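Serine-tRNA ligase (PDB 6BLJ) probably catalyses the ATP-dependent attachment of serine to its cognate tRNA in the cytoplasm of Naegleria fowleri, as a class II aminoacyl-tRNA synthetase. Local coordinates at residues K256-L261 with P287-H292; E266-V271 with L280-E285. One frame throughout, in Å; residues are numbered along the deposited sequence. Where two conformers were deposited one is given.

Contact 1: K256-L261 with P287-H292; sequences KKVAQL and PIAAFH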
ATOM      1  N   LYS A 256      11.193  -5.616   9.083  1.00 24.90           N
ATOM      2  CA  LYS A 256      11.602  -4.250   9.414  1.00 31.32           C
ATOM      3  C   LYS A 256      13.053  -4.166   9.886  1.00 35.92           C
ATOM      4  O   LYS A 256      13.659  -3.090   9.808  1.00 34.45           O
ATOM      5  CB  LYS A 256      10.662  -3.668  10.476  1.00 37.76           C
ATOM      6  CG  LYS A 256       9.395  -3.074   9.873  1.00 42.89           C
ATOM      7  CD  LYS A 256       8.237  -2.999  10.853  1.00 43.99           C
ATOM      8  CE  LYS A 256       8.442  -1.939  11.914  1.00 56.63           C
ATOM      9  NZ  LYS A 256       7.270  -1.868  12.849  1.00 61.56           N
ATOM     10  N   LYS A 257      13.635  -5.278  10.348  1.00 35.11           N
ATOM     11  CA  LYS A 257      15.027  -5.281  10.786  1.00 36.94           C
ATOM     12  C   LYS A 257      16.031  -5.422   9.648  1.00 38.34           C
ATOM     13  O   LYS A 257      17.225  -5.193   9.879  1.00 41.59           O
ATOM     14  CB  LYS A 257      15.269  -6.414  11.789  1.00 33.24           C
ATOM     15  CG  LYS A 257      14.392  -6.371  13.050  1.00 31.95           C
ATOM     16  CD  LYS A 257      14.641  -7.597  13.936  1.00 37.33           C
ATOM     17  CE  LYS A 257      13.802  -7.591  15.225  1.00 40.01           C
ATOM     18  NZ  LYS A 257      14.285  -6.553  16.180  1.00 45.24           N
ATOM     19  N   VAL A 258      15.602  -5.802   8.441  1.00 32.61           N
ATOM     20  CA  VAL A 258      16.533  -6.093   7.354  1.00 36.38           C
ATOM     21  C   VAL A 258      16.280  -5.264   6.101  1.00 39.22           C
ATOM     22  O   VAL A 258      17.014  -5.417   5.124  1.00 46.63           O
ATOM     23  CB  VAL A 258      16.511  -7.594   6.988  1.00 34.02           C
ATOM     24  CG1 VAL A 258      16.806  -8.470   8.198  1.00 29.74           C
ATOM     25  CG2 VAL A 258      15.159  -7.973   6.354  1.00 25.50           C
ATOM     26  N   ALA A 259      15.283  -4.385   6.088  1.00 39.25           N
ATOM     27  CA  ALA A 259      14.924  -3.682   4.861  1.00 44.05           C
ATOM     28  C   ALA A 259      14.571  -2.227   5.157  1.00 37.99           C
ATOM     29  O   ALA A 259      14.192  -1.889   6.280  1.00 34.85           O
ATOM     30  CB  ALA A 259      13.748  -4.377   4.160  1.00 42.28           C
ATOM     31  N   GLN A 260      14.685  -1.371   4.128  1.00 36.47           N
ATOM     32  CA  GLN A 260      14.319   0.047   4.215  0.51 43.60           C
ATOM     33  C   GLN A 260      12.805   0.203   4.157  1.00 44.94           C
ATOM     34  O   GLN A 260      12.149  -0.430   3.326  1.00 47.42           O
ATOM     35  CB  GLN A 260      14.929   0.851   3.053  0.51 45.44           C
ATOM     36  CG  GLN A 260      16.363   1.371   3.212  0.51 47.44           C
ATOM     37  CD  GLN A 260      16.745   2.378   2.117  0.51 46.09           C
ATOM     38  OE1 GLN A 260      17.927   2.594   1.824  0.51 36.77           O
ATOM     39  NE2 GLN A 260      15.739   2.997   1.514  0.51 45.56           N
ATOM     40  N   LEU A 261      12.256   1.089   4.994  1.00 48.61           N
ATOM     41  CA  LEU A 261      10.801   1.272   5.061  1.00 53.27           C
ATOM     42  C   LEU A 261      10.158   1.607   3.703  1.00 47.54           C
ATOM     43  O   LEU A 261       8.994   1.263   3.484  1.00 45.91           O
ATOM     44  CB  LEU A 261      10.448   2.347   6.097  1.00 55.96           C
ATOM     45  N   PRO A 287      15.734 -13.059   4.630  1.00 23.27           N
ATOM     46  CA  PRO A 287      15.671 -14.052   5.716  1.00 21.87           C
ATOM     47  C   PRO A 287      17.039 -14.529   6.184  1.00 22.63           C
ATOM     48  O   PRO A 287      17.197 -14.867   7.367  1.00 21.90           O
ATOM     49  CB  PRO A 287      14.857 -15.207   5.103  1.00 22.33           C
ATOM     50  CG  PRO A 287      15.055 -15.068   3.604  1.00 19.83           C
ATOM     51  CD  PRO A 287      15.096 -13.562   3.392  1.00 19.50           C
ATOM     52  N   ILE A 288      18.039 -14.572   5.305  1.00 23.97           N
ATOM     53  CA  ILE A 288      19.355 -15.019   5.750  1.00 23.39           C
ATOM     54  C   ILE A 288      19.970 -14.000   6.708  1.00 29.51           C
ATOM     55  O   ILE A 288      20.672 -14.367   7.659  1.00 26.88           O
ATOM     56  CB  ILE A 288      20.268 -15.306   4.541  1.00 25.50           C
ATOM     57  CG1 ILE A 288      19.721 -16.494   3.727  1.00 21.24           C
ATOM     58  CG2 ILE A 288      21.696 -15.614   5.001  1.00 25.60           C
ATOM     59  CD1 ILE A 288      20.434 -16.686   2.401  1.00 29.58           C
ATOM     60  N   ALA A 289      19.742 -12.706   6.461  1.00 26.23           N
ATOM     61  CA  ALA A 289      20.148 -11.689   7.426  1.00 29.31           C
ATOM     62  C   ALA A 289      19.432 -11.883   8.758  1.00 26.56           C
ATOM     63  O   ALA A 289      20.067 -11.913   9.815  1.00 32.52           O
ATOM     64  CB  ALA A 289      19.877 -10.287   6.868  1.00 29.21           C
ATOM     65  N   ALA A 290      18.103 -12.036   8.725  1.00 26.64           N
ATOM     66  CA  ALA A 290      17.347 -12.180   9.968  1.00 26.31           C
ATOM     67  C   ALA A 290      17.750 -13.445  10.722  1.00 27.62           C
ATOM     68  O   ALA A 290      17.680 -13.482  11.953  1.00 25.95           O
ATOM     69  CB  ALA A 290      15.841 -12.184   9.673  1.00 23.35           C
ATOM     70  N   PHE A 291      18.214 -14.467   9.993  1.00 25.39           N
ATOM     71  CA  PHE A 291      18.735 -15.699  10.583  1.00 27.47           C
ATOM     72  C   PHE A 291      19.815 -15.416  11.622  1.00 34.00           C
ATOM     73  O   PHE A 291      19.995 -16.200  12.561  1.00 31.27           O
ATOM     74  CB  PHE A 291      19.285 -16.582   9.444  1.00 25.19           C
ATOM     75  CG  PHE A 291      19.811 -17.942   9.867  1.00 28.93           C
ATOM     76  CD1 PHE A 291      19.016 -19.074   9.753  1.00 24.81           C
ATOM     77  CD2 PHE A 291      21.125 -18.101  10.293  1.00 30.69           C
ATOM     78  CE1 PHE A 291      19.507 -20.343  10.114  1.00 25.64           C
ATOM     79  CE2 PHE A 291      21.616 -19.350  10.650  1.00 35.62           C
ATOM     80  CZ  PHE A 291      20.811 -20.472  10.560  1.00 29.55           C
ATOM     81  N   HIS A 292      20.526 -14.298  11.489  1.00 28.14           N
ATOM     82  CA  HIS A 292      21.633 -13.978  12.382  1.00 36.20           C
ATOM     83  C   HIS A 292      21.240 -13.063  13.532  1.00 35.55           C
ATOM     84  O   HIS A 292      22.114 -12.661  14.308  1.00 31.03           O
ATOM     85  CB  HIS A 292      22.788 -13.368  11.582  1.00 28.35           C
ATOM     86  CG  HIS A 292      23.410 -14.346  10.635  1.00 28.45           C
ATOM     87  ND1 HIS A 292      22.954 -14.525   9.345  1.00 26.35           N
ATOM     88  CD2 HIS A 292      24.387 -15.266  10.819  1.00 28.51           C
ATOM     89  CE1 HIS A 292      23.655 -15.484   8.761  1.00 29.23           C
ATOM     90  NE2 HIS A 292      24.531 -15.947   9.633  1.00 27.53           N
TER
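Val-258 and Ala-289 bring their backbones closest together, with a CA-CA separation of 6.7 Å between the loop 256-261 and the helical turn 287-290. No backbone hydrogen bond joins the two segments, and the approach is made by a single valine facing the small residues of the helix. The CB atoms of Val-258 and Ala-289 both point across the gap. With chi1 of Val-258 at -56°, CG1 lies opposite the carbonyl carbon and forms the tip of the side chain. This methyl sits 3.8 Å from Ala-289 CB and 4.1 Å from Ala-290 CB, and it is also 3.8 Å from Ala-290 N, so it rests on the helix backbone between two methyl groups. The pairing brings the loop between helices 252-256 and 263-266 against helix 285-290 within the class II catalytic domain, where Leu-421 and Met-250 pack around the same valine. Further along the second segment, His-292 ND1 donates to Ile-288 O at 2.8 Å, a bent bond of 138° that reaches back one turn, while Phe-291 CD2 lies over the centre of the imidazole face. The helix also faces the second subunit: Pro-287 and Ala-290 pack on Val-209 of that chain, Ala-290 O accepts a hydrogen bond from its Gln-208, and its Phe-216 meets the Phe-291 ring edge-to-face.

Contact 2: E266-V271 with L280-E285; sequences EELYTV and LIATSE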
ATOM      1  N   GLU A 266       6.800  -0.102  -2.370  1.00 19.21           N
ATOM      2  CA  GLU A 266       7.156  -0.303  -3.773  1.00 25.45           C
ATOM      3  C   GLU A 266       7.424  -1.761  -4.106  1.00 21.19           C
ATOM      4  O   GLU A 266       7.178  -2.183  -5.243  1.00 19.15           O
ATOM      5  CB  GLU A 266       8.390   0.528  -4.145  1.00 22.85           C
ATOM      6  CG  GLU A 266       8.629   0.685  -5.677  1.00 35.51           C
ATOM      7  CD  GLU A 266       9.257  -0.560  -6.340  1.00 36.71           C
ATOM      8  OE1 GLU A 266       9.964  -1.311  -5.643  1.00 42.44           O
ATOM      9  OE2 GLU A 266       9.054  -0.779  -7.556  1.00 35.46           O
ATOM     10  N   GLU A 267       7.900  -2.538  -3.142  1.00 18.36           N
ATOM     11  CA  GLU A 267       8.509  -3.829  -3.446  1.00 21.95           C
ATOM     12  C   GLU A 267       7.794  -5.034  -2.855  1.00 20.64           C
ATOM     13  O   GLU A 267       7.681  -6.075  -3.532  1.00 19.37           O
ATOM     14  CB  GLU A 267       9.970  -3.816  -2.971  1.00 20.64           C
ATOM     15  CG  GLU A 267      10.680  -5.159  -3.099  1.00 23.71           C
ATOM     16  CD  GLU A 267      12.141  -5.058  -2.660  1.00 28.43           C
ATOM     17  OE1 GLU A 267      12.449  -5.091  -1.441  1.00 37.53           O
ATOM     18  OE2 GLU A 267      12.970  -4.946  -3.554  1.00 31.44           O
ATOM     19  N   LEU A 268       7.326  -4.957  -1.613  1.00 18.46           N
ATOM     20  CA  LEU A 268       6.967  -6.150  -0.846  1.00 21.51           C
ATOM     21  C   LEU A 268       5.466  -6.434  -0.887  1.00 24.52           C
ATOM     22  O   LEU A 268       4.664  -5.580  -0.515  1.00 21.43           O
ATOM     23  CB  LEU A 268       7.415  -5.990   0.609  1.00 23.19           C
ATOM     24  CG  LEU A 268       8.929  -5.834   0.760  1.00 21.09           C
ATOM     25  CD1 LEU A 268       9.297  -5.573   2.238  1.00 24.38           C
ATOM     26  CD2 LEU A 268       9.629  -7.074   0.263  1.00 18.07           C
ATOM     27  N   TYR A 269       5.093  -7.641  -1.303  1.00 19.70           N
ATOM     28  CA  TYR A 269       3.710  -8.087  -1.139  1.00 24.09           C
ATOM     29  C   TYR A 269       3.402  -8.411   0.325  1.00 24.63           C
ATOM     30  O   TYR A 269       4.253  -8.907   1.068  1.00 22.15           O
ATOM     31  CB  TYR A 269       3.446  -9.348  -1.964  1.00 20.11           C
ATOM     32  CG  TYR A 269       3.428  -9.182  -3.484  1.00 22.24           C
ATOM     33  CD1 TYR A 269       2.257  -8.831  -4.159  1.00 18.53           C
ATOM     34  CD2 TYR A 269       4.573  -9.425  -4.234  1.00 17.83           C
ATOM     35  CE1 TYR A 269       2.230  -8.714  -5.547  1.00 22.92           C
ATOM     36  CE2 TYR A 269       4.567  -9.311  -5.630  1.00 20.67           C
ATOM     37  CZ  TYR A 269       3.403  -8.955  -6.282  1.00 18.57           C
ATOM     38  OH  TYR A 269       3.390  -8.865  -7.657  1.00 21.05           O
ATOM     39  N   THR A 270       2.150  -8.193   0.728  1.00 21.91           N
ATOM     40  CA  THR A 270       1.675  -8.637   2.038  1.00 22.09           C
ATOM     41  C   THR A 270       0.955  -9.976   1.899  1.00 24.26           C
ATOM     42  O   THR A 270       0.250 -10.207   0.909  1.00 23.84           O
ATOM     43  CB  THR A 270       0.734  -7.588   2.651  1.00 27.24           C
ATOM     44  OG1 THR A 270       1.463  -6.379   2.883  1.00 29.95           O
ATOM     45  CG2 THR A 270       0.136  -8.076   3.978  1.00 31.90           C
ATOM     46  N   VAL A 271       1.121 -10.860   2.887  1.00 21.86           N
ATOM     47  CA  VAL A 271       0.496 -12.184   2.893  0.55 22.73           C
ATOM     48  C   VAL A 271      -0.274 -12.363   4.193  1.00 26.02           C
ATOM     49  O   VAL A 271       0.307 -12.194   5.273  1.00 27.67           O
ATOM     50  CB  VAL A 271       1.552 -13.293   2.749  0.55 25.25           C
ATOM     51  CG1 VAL A 271       0.959 -14.647   3.118  0.55 29.56           C
ATOM     52  CG2 VAL A 271       2.082 -13.295   1.350  0.55 21.85           C
ATOM     53  N   LEU A 280       6.010 -11.393   1.579  1.00 21.26           N
ATOM     54  CA  LEU A 280       6.809 -12.256   0.715  1.00 18.49           C
ATOM     55  C   LEU A 280       8.192 -11.634   0.551  1.00 26.08           C
ATOM     56  O   LEU A 280       8.330 -10.416   0.405  1.00 20.97           O
ATOM     57  CB  LEU A 280       6.151 -12.416  -0.658  1.00 18.24           C
ATOM     58  CG  LEU A 280       4.811 -13.163  -0.713  1.00 25.01           C
ATOM     59  CD1 LEU A 280       4.224 -13.130  -2.113  1.00 20.86           C
ATOM     60  CD2 LEU A 280       4.983 -14.615  -0.247  1.00 26.63           C
ATOM     61  N   ILE A 281       9.226 -12.466   0.572  1.00 20.33           N
ATOM     62  CA  ILE A 281      10.580 -11.925   0.469  1.00 19.24           C
ATOM     63  C   ILE A 281      10.876 -11.473  -0.957  1.00 23.49           C
ATOM     64  O   ILE A 281      10.407 -12.073  -1.938  1.00 21.94           O
ATOM     65  CB  ILE A 281      11.610 -12.952   0.959  1.00 24.10           C
ATOM     66  CG1 ILE A 281      11.682 -14.167   0.021  1.00 20.92           C
ATOM     67  CG2 ILE A 281      11.278 -13.335   2.412  1.00 18.82           C
ATOM     68  CD1 ILE A 281      12.845 -15.192   0.412  1.00 21.09           C
ATOM     69  N   ALA A 282      11.651 -10.390  -1.071  1.00 22.65           N
ATOM     70  CA  ALA A 282      12.171  -9.902  -2.346  1.00 22.90           C
ATOM     71  C   ALA A 282      13.494 -10.554  -2.729  1.00 26.68           C
ATOM     72  O   ALA A 282      13.872 -10.503  -3.903  1.00 22.42           O
ATOM     73  CB  ALA A 282      12.361  -8.369  -2.295  1.00 17.29           C
ATOM     74  N   THR A 283      14.166 -11.215  -1.785  1.00 21.82           N
ATOM     75  CA  THR A 283      15.488 -11.798  -1.980  1.00 22.09           C
ATOM     76  C   THR A 283      15.808 -12.649  -0.755  1.00 25.65           C
ATOM     77  O   THR A 283      15.442 -12.278   0.362  1.00 22.06           O
ATOM     78  CB  THR A 283      16.566 -10.704  -2.189  1.00 23.03           C
ATOM     79  OG1 THR A 283      17.880 -11.273  -2.067  1.00 22.81           O
ATOM     80  CG2 THR A 283      16.436  -9.547  -1.165  1.00 20.73           C
ATOM     81  N   SER A 284      16.498 -13.783  -0.962  1.00 19.27           N
ATOM     82  CA  SER A 284      16.868 -14.609   0.186  1.00 21.76           C
ATOM     83  C   SER A 284      17.796 -13.872   1.140  1.00 23.89           C
ATOM     84  O   SER A 284      17.976 -14.319   2.281  1.00 24.48           O
ATOM     85  CB  SER A 284      17.530 -15.930  -0.262  1.00 25.15           C
ATOM     86  OG  SER A 284      18.715 -15.692  -1.016  1.00 24.67           O
ATOM     87  N   GLU A 285      18.371 -12.749   0.717  1.00 23.00           N
ATOM     88  CA  GLU A 285      19.226 -11.990   1.623  1.00 24.01           C
ATOM     89  C   GLU A 285      18.454 -11.508   2.854  1.00 22.31           C
ATOM     90  O   GLU A 285      19.019 -11.402   3.954  1.00 22.00           O
ATOM     91  CB  GLU A 285      19.840 -10.823   0.847  1.00 24.56           C
ATOM     92  CG  GLU A 285      20.691  -9.926   1.674  1.00 43.36           C
ATOM     93  CD  GLU A 285      20.064  -8.579   1.825  1.00 64.19           C
ATOM     94  OE1 GLU A 285      19.813  -7.930   0.779  1.00 69.46           O
ATOM     95  OE2 GLU A 285      19.805  -8.190   2.984  1.00 70.17           O
TER
HETATM   96  O   HOH W   1       7.354  -9.363  -1.811  1.00 18.12           O
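Glu-267 lays the flat face of its carboxylate over the methyl of Ala-282, with CD 3.3 Å from CB. Its chain is fully stretched, chi1 174° and chi2 178°, which carries the acid group across to the second segment although its CB does not point there. The acid's polar end is held elsewhere: OE1 accepts from Gln-263, and OE2 forms a long, weak ion pair with Arg-314, a residue of the AMP pocket. Beside it, Leu-268 turns its CD2 branch inward to lie 4.0 Å from the same alanine CB and 3.6 Å from Leu-280 O. The backbones meet through one direct bond, Leu-280 N to Tyr-269 O at 3.1 Å. Its expected antiparallel counterpart is replaced by a water, which accepts from Tyr-269 N at 2.9 Å and donates to Leu-280 O at 2.6 Å, so the pairing is opened on that side but both polar atoms are satisfied. Leu-280 then projects between two side chains. Its CD1 lies 3.9 Å from Tyr-269 CB, and the leucine and Val-271 side chains cross at about a right angle, with Val-271 CG2 near CG and CD2 of Leu-280. The very close approach of that valine is doubtful, since it was modelled in two conformers. Past Ala-282, Thr-283 OG1 accepts from Glu-285 N in a capping bond at the start of helix 285-290, and it also binds Lys-335, another AMP-pocket residue. Strand 270-272 pairs with a strand of the second subunit, continuing the sheet across the interface. The water-mediated pair stands at the open end of the beta-hairpin of strands 270-272 and 278-280, and the Thr-Ser-Glu sequence that follows probably corresponds to the TxE loop at the serine site of seryl-tRNA synthetases.

In the fold
Contact 2 is nested along the chain inside the loop closed by contact 1: the polypeptide passes from 256-261 through 266-271, round the hairpin of strands 270-272 and 278-280, through 280-285 and directly on into 287-292. Their centres lie 11 Å apart, and they touch where Pro-287 CG packs 3.9 Å from Ile-281 CD1. Strand 249-251 joins the pair, for it borders contact 1 and forms the other edge of the small sheet within the chain. Both contacts also face the second subunit. Contact 2 lies nearer the nucleotide, with Glu-267 about 6 Å from AMP by its side chain, against about 12 Å for Val-258. The two contacts thus lie between the interface with the second subunit and the AMP pocket.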